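Local atomic coordinates of toll-receptor-related 2 (PDB entry 4W8H), a protein that is a Toll-related receptor of Hydra whose TIR domain probably passes signals on inside the cell through contacts with other TIR domains. Residues A[15-18]-A[19-23]; A[106-109]-A[110-113]. One frame throughout, in Å; residues are numbered along the deposited sequence.

Contact 1: A[15-18]-A[19-23]; sequences DREW and VINTL
The indole of W18 and the side chain of T22 meet one turn apart on the same side of a helix. T22 CB lies over the five-membered ring, 4.0 Å from its centroid and 17° off the ring normal, a CH-pi contact. The methyl T22 CG2 reaches the nitrogen end of the indole, 3.6 Å from W18 NE1. At the six-membered ring, W18 CZ3 is 4.0 Å from L23 CB, with L23 CD2 beside it. The indole is laid along the following turn because W18 CG stands anti to the backbone N (chi1 -176°). On the neighbouring flank R16 and I20 run side by side, R16 CG touching I20 CG1 at 3.6 Å.

All this belongs to the first turns of helix 16-29. The helix connects strands 5-10 and 34-35 in a beta-alpha-beta unit of the flavodoxin-like TIR domain. D15 is the residue just before it.

Past W18 the helix departs from its regular pattern. W18 O accepts two bonds, from T22 N at 2.9 Å and from L23 N at 3.0 Å. The second closes a wider pi-type turn. Its donor comes nearly end-on to the carbonyl, whereas T22 N is tilted 35° from the carbonyl plane. T22 OG1 turns to a water, 2.7 Å away, which gives a weak bond to E17 O.

Further out, Y92 stacks on the W18 ring, and W119 of helix 115-127 touches T22 and L23. V19 and L23 pack on I9 and V64 of the central sheet. The carboxylate of D15 is held by a hydrogen bond between D15 OD2 and S66 OG and a salt bridge between D15 OD1 and R93.

Contact 2: A[106-109]-A[110-113]; sequences YLDW and CDKD
D108 turns its carboxylate forward to the backbone N-H groups of C110 and D111, where the chain turns at the end of strand 107-108. Three direct hydrogen bonds are made, all weak. D111 N reaches D108 O at 3.3 Å and closes a type I beta turn from D108 to D111. D108 OD1 takes the other two, from C110 N at 3.0 Å and from D111 N at 3.3 Å. The bond from C110 N is strongly bent, with an N-H...O angle of 124°. Weak as it is, this bond from C110 N to D108 OD1 has the connectivity of an Asx turn, which overlaps the type I turn. D108 CG lies beside its own carbonyl carbon (chi1 -170°), which brings OD1 round to these N-H groups.

Two waters add to the direct bonds. Water 2 donates to D108 O at 2.6 Å and to D111 O at 3.0 Å, bridging the two ends of the turn. Water 3 donates to D108 OD2 at 3.0 Å; its approach to D111 OD2 is doubtfully short. The like-charged oxygens D108 OD2 and D111 OD2 are 4.4 Å apart.

There is also close packing within the turn, with C110 CB 3.2 Å from D108 OD1.

The segment 106-109 pairs with strand 87-91 through backbone bonds of L107 and W109, at the edge of the parallel sheet. The turn then leads to helix 115-127. R115 of that helix bonds to W109 O and makes a cation-pi contact with the W109 ring, while F118 meets the ring edge-to-face.

Contacts 1 and 2 are far apart in sequence, yet they touch through their tryptophans. W18 NE1 of contact 1 packs 3.5 Å from W109 CZ2 of contact 2, and the two ring planes stand at about 60°. This meeting of W18 and W109 joins the start of helix 16-29 to the end of strand 107-108. The centres of the contacts are about 16 Å apart. Helix 115-127 packs against both contacts, so the three elements meet around the tryptophan pair. Their link is packing within one TIR domain, where edge strand 107-108 and the two helices come together.

Contact 1: A[15-18]-A[19-23]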
loop_
_atom_site.group_PDB
_atom_site.type_symbol
_atom_site.label_atom_id
_atom_site.label_comp_id
_atom_site.label_asym_id
_atom_site.label_seq_id
_atom_site.Cartn_x
_atom_site.Cartn_y
_atom_site.Cartn_z
ATOM N N ASP A 15 7.230 9.897 -2.080
ATOM C CA ASP A 15 7.369 9.185 -0.807
ATOM C C ASP A 15 8.258 7.952 -0.919
ATOM O O ASP A 15 8.280 7.129 -0.023
ATOM C CB ASP A 15 5.966 8.778 -0.337
ATOM C CG ASP A 15 5.073 9.966 -0.089
ATOM O OD1 ASP A 15 5.531 10.987 0.465
ATOM O OD2 ASP A 15 3.890 9.880 -0.463
ATOM N N ARG A 16 9.004 7.825 -2.003
ATOM C CA ARG A 16 9.818 6.647 -2.255
ATOM C C ARG A 16 10.828 6.345 -1.181
ATOM O O ARG A 16 11.104 5.170 -0.930
ATOM C CB ARG A 16 10.514 6.755 -3.606
ATOM C CG ARG A 16 11.083 5.441 -4.138
ATOM C CD ARG A 16 11.370 5.530 -5.619
ATOM N NE ARG A 16 12.445 6.466 -5.884
ATOM C CZ ARG A 16 12.907 6.756 -7.096
ATOM N NH1 ARG A 16 12.380 6.201 -8.179
ATOM N NH2 ARG A 16 13.888 7.621 -7.211
ATOM N N GLU A 17 11.453 7.383 -0.620
ATOM C CA GLU A 17 12.502 7.125 0.371
ATOM C C GLU A 17 11.990 6.256 1.526
ATOM O O GLU A 17 12.574 5.202 1.835
ATOM C CB GLU A 17 13.133 8.429 0.890
ATOM C CG GLU A 17 14.371 8.238 1.773
ATOM C CD GLU A 17 14.977 9.585 2.293
ATOM O OE1 GLU A 17 14.340 10.641 2.104
ATOM O OE2 GLU A 17 16.085 9.590 2.871
ATOM N N TRP A 18 10.903 6.690 2.176
ATOM C CA TRP A 18 10.344 5.934 3.307
ATOM C C TRP A 18 9.760 4.630 2.801
ATOM O O TRP A 18 9.936 3.574 3.398
ATOM C CB TRP A 18 9.271 6.753 4.021
ATOM C CG TRP A 18 8.707 6.107 5.236
ATOM C CD1 TRP A 18 9.189 6.196 6.517
ATOM C CD2 TRP A 18 7.527 5.331 5.303
ATOM N NE1 TRP A 18 8.387 5.498 7.369
ATOM C CE2 TRP A 18 7.338 4.976 6.662
ATOM C CE3 TRP A 18 6.574 4.923 4.361
ATOM C CZ2 TRP A 18 6.247 4.198 7.094
ATOM C CZ3 TRP A 18 5.465 4.169 4.797
ATOM C CH2 TRP A 18 5.332 3.794 6.153
ATOM N N VAL A 19 9.087 4.657 1.659
ATOM C CA VAL A 19 8.449 3.437 1.176
ATOM C C VAL A 19 9.453 2.348 0.892
ATOM O O VAL A 19 9.252 1.206 1.314
ATOM C CB VAL A 19 7.526 3.720 -0.028
ATOM C CG1 VAL A 19 7.092 2.360 -0.664
ATOM C CG2 VAL A 19 6.331 4.537 0.426
ATOM N N ILE A 20 10.537 2.664 0.191
ATOM C CA ILE A 20 11.468 1.622 -0.177
ATOM C C ILE A 20 12.391 1.281 0.994
ATOM O O ILE A 20 12.597 0.095 1.319
ATOM C CB ILE A 20 12.281 2.025 -1.394
ATOM C CG1 ILE A 20 11.356 2.230 -2.599
ATOM C CG2 ILE A 20 13.352 0.969 -1.689
ATOM C CD1 ILE A 20 10.687 0.979 -3.080
ATOM N N ASN A 21 12.956 2.303 1.640
ATOM C CA ASN A 21 13.978 2.037 2.640
ATOM C C ASN A 21 13.454 1.645 3.982
ATOM O O ASN A 21 14.208 1.032 4.760
ATOM C CB ASN A 21 14.906 3.256 2.778
ATOM C CG ASN A 21 15.593 3.593 1.494
ATOM O OD1 ASN A 21 15.469 4.700 0.984
ATOM N ND2 ASN A 21 16.280 2.621 0.929
ATOM N N THR A 22 12.210 2.012 4.295
ATOM C CA THR A 22 11.613 1.649 5.582
ATOM C C THR A 22 10.532 0.597 5.421
ATOM O O THR A 22 10.660 -0.502 5.956
ATOM C CB THR A 22 11.121 2.899 6.341
ATOM O OG1 THR A 22 12.227 3.772 6.594
ATOM C CG2 THR A 22 10.458 2.510 7.675
ATOM N N LEU A 23 9.474 0.907 4.677
ATOM C CA LEU A 23 8.350 -0.022 4.604
ATOM C C LEU A 23 8.694 -1.322 3.896
ATOM O O LEU A 23 8.502 -2.422 4.451
ATOM C CB LEU A 23 7.180 0.710 3.927
ATOM C CG LEU A 23 5.918 -0.114 3.665
ATOM C CD1 LEU A 23 5.302 -0.635 4.910
ATOM C CD2 LEU A 23 4.930 0.682 2.844
HETATM O O HOH W 1 13.484 5.726 5.146
#

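Contact 2: A[106-109]-A[110-113]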
loop_
_atom_site.group_PDB
_atom_site.type_symbol
_atom_site.label_atom_id
_atom_site.label_comp_id
_atom_site.label_asym_id
_atom_site.label_seq_id
_atom_site.Cartn_x
_atom_site.Cartn_y
_atom_site.Cartn_z
ATOM N N TYR A 106 -7.586 3.223 9.229
ATOM C CA TYR A 106 -6.258 3.203 8.679
ATOM C C TYR A 106 -5.211 3.040 9.792
ATOM O O TYR A 106 -5.488 3.252 10.981
ATOM C CB TYR A 106 -5.963 4.476 7.859
ATOM C CG TYR A 106 -6.178 5.812 8.523
ATOM C CD1 TYR A 106 -5.277 6.340 9.425
ATOM C CD2 TYR A 106 -7.269 6.583 8.175
ATOM C CE1 TYR A 106 -5.498 7.572 10.009
ATOM C CE2 TYR A 106 -7.490 7.833 8.720
ATOM C CZ TYR A 106 -6.589 8.321 9.652
ATOM O OH TYR A 106 -6.794 9.569 10.203
ATOM N N LEU A 107 -4.005 2.661 9.395
ATOM C CA LEU A 107 -2.846 2.656 10.280
ATOM C C LEU A 107 -2.217 4.048 10.238
ATOM O O LEU A 107 -1.757 4.487 9.184
ATOM C CB LEU A 107 -1.818 1.605 9.850
ATOM C CG LEU A 107 -2.356 0.200 9.803
ATOM C CD1 LEU A 107 -1.303 -0.728 9.250
ATOM C CD2 LEU A 107 -2.861 -0.280 11.145
ATOM N N ASP A 108 -2.149 4.705 11.388
ATOM C CA ASP A 108 -1.787 6.107 11.417
ATOM C C ASP A 108 -0.317 6.256 11.803
ATOM O O ASP A 108 0.009 6.317 12.990
ATOM C CB ASP A 108 -2.659 6.863 12.418
ATOM C CG ASP A 108 -2.482 8.376 12.322
ATOM O OD1 ASP A 108 -1.545 8.841 11.628
ATOM O OD2 ASP A 108 -3.286 9.108 12.949
ATOM N N TRP A 109 0.567 6.363 10.826
ATOM C CA TRP A 109 2.005 6.547 11.097
ATOM C C TRP A 109 2.252 7.911 11.708
ATOM O O TRP A 109 3.219 8.101 12.460
ATOM C CB TRP A 109 2.796 6.395 9.792
ATOM C CG TRP A 109 4.255 6.723 9.916
ATOM C CD1 TRP A 109 4.857 7.854 9.551
ATOM C CD2 TRP A 109 5.278 5.862 10.427
ATOM N NE1 TRP A 109 6.202 7.797 9.819
ATOM C CE2 TRP A 109 6.477 6.572 10.349
ATOM C CE3 TRP A 109 5.288 4.573 10.943
ATOM C CZ2 TRP A 109 7.683 6.035 10.764
ATOM C CZ3 TRP A 109 6.469 4.037 11.362
ATOM C CH2 TRP A 109 7.663 4.767 11.273
ATOM N N CYS A 110 1.400 8.873 11.444
ATOM C CA CYS A 110 1.596 10.223 11.932
ATOM C C CYS A 110 1.350 10.353 13.418
ATOM O O CYS A 110 1.821 11.328 14.038
ATOM C CB CYS A 110 0.649 11.159 11.199
ATOM S SG CYS A 110 0.880 11.230 9.452
ATOM N N ASP A 111 0.614 9.435 14.030
ATOM C CA ASP A 111 0.317 9.484 15.464
ATOM C C ASP A 111 1.517 8.914 16.217
ATOM O O ASP A 111 1.642 7.704 16.423
ATOM C CB ASP A 111 -0.930 8.643 15.715
ATOM C CG ASP A 111 -1.518 8.826 17.109
ATOM O OD1 ASP A 111 -0.782 9.274 18.008
ATOM O OD2 ASP A 111 -2.704 8.475 17.284
ATOM N N LYS A 112 2.404 9.811 16.646
ATOM C CA LYS A 112 3.708 9.372 17.137
ATOM C C LYS A 112 3.598 8.498 18.388
ATOM O O LYS A 112 4.352 7.547 18.539
ATOM C CB LYS A 112 4.631 10.563 17.402
ATOM C CG LYS A 112 5.006 11.341 16.150
ATOM C CD LYS A 112 5.974 12.453 16.462
ATOM C CE LYS A 112 6.012 13.520 15.399
ATOM N NZ LYS A 112 6.384 13.032 14.081
ATOM N N ASP A 113 2.662 8.819 19.270
ATOM C CA ASP A 113 2.566 8.104 20.544
ATOM C C ASP A 113 2.180 6.625 20.366
ATOM O O ASP A 113 2.484 5.791 21.240
ATOM C CB ASP A 113 1.550 8.771 21.486
ATOM C CG ASP A 113 2.010 10.113 22.025
ATOM O OD1 ASP A 113 3.188 10.499 21.807
ATOM O OD2 ASP A 113 1.158 10.762 22.677
HETATM O O HOH W 2 1.726 5.286 14.686
HETATM O O HOH W 3 -4.275 7.859 15.519
#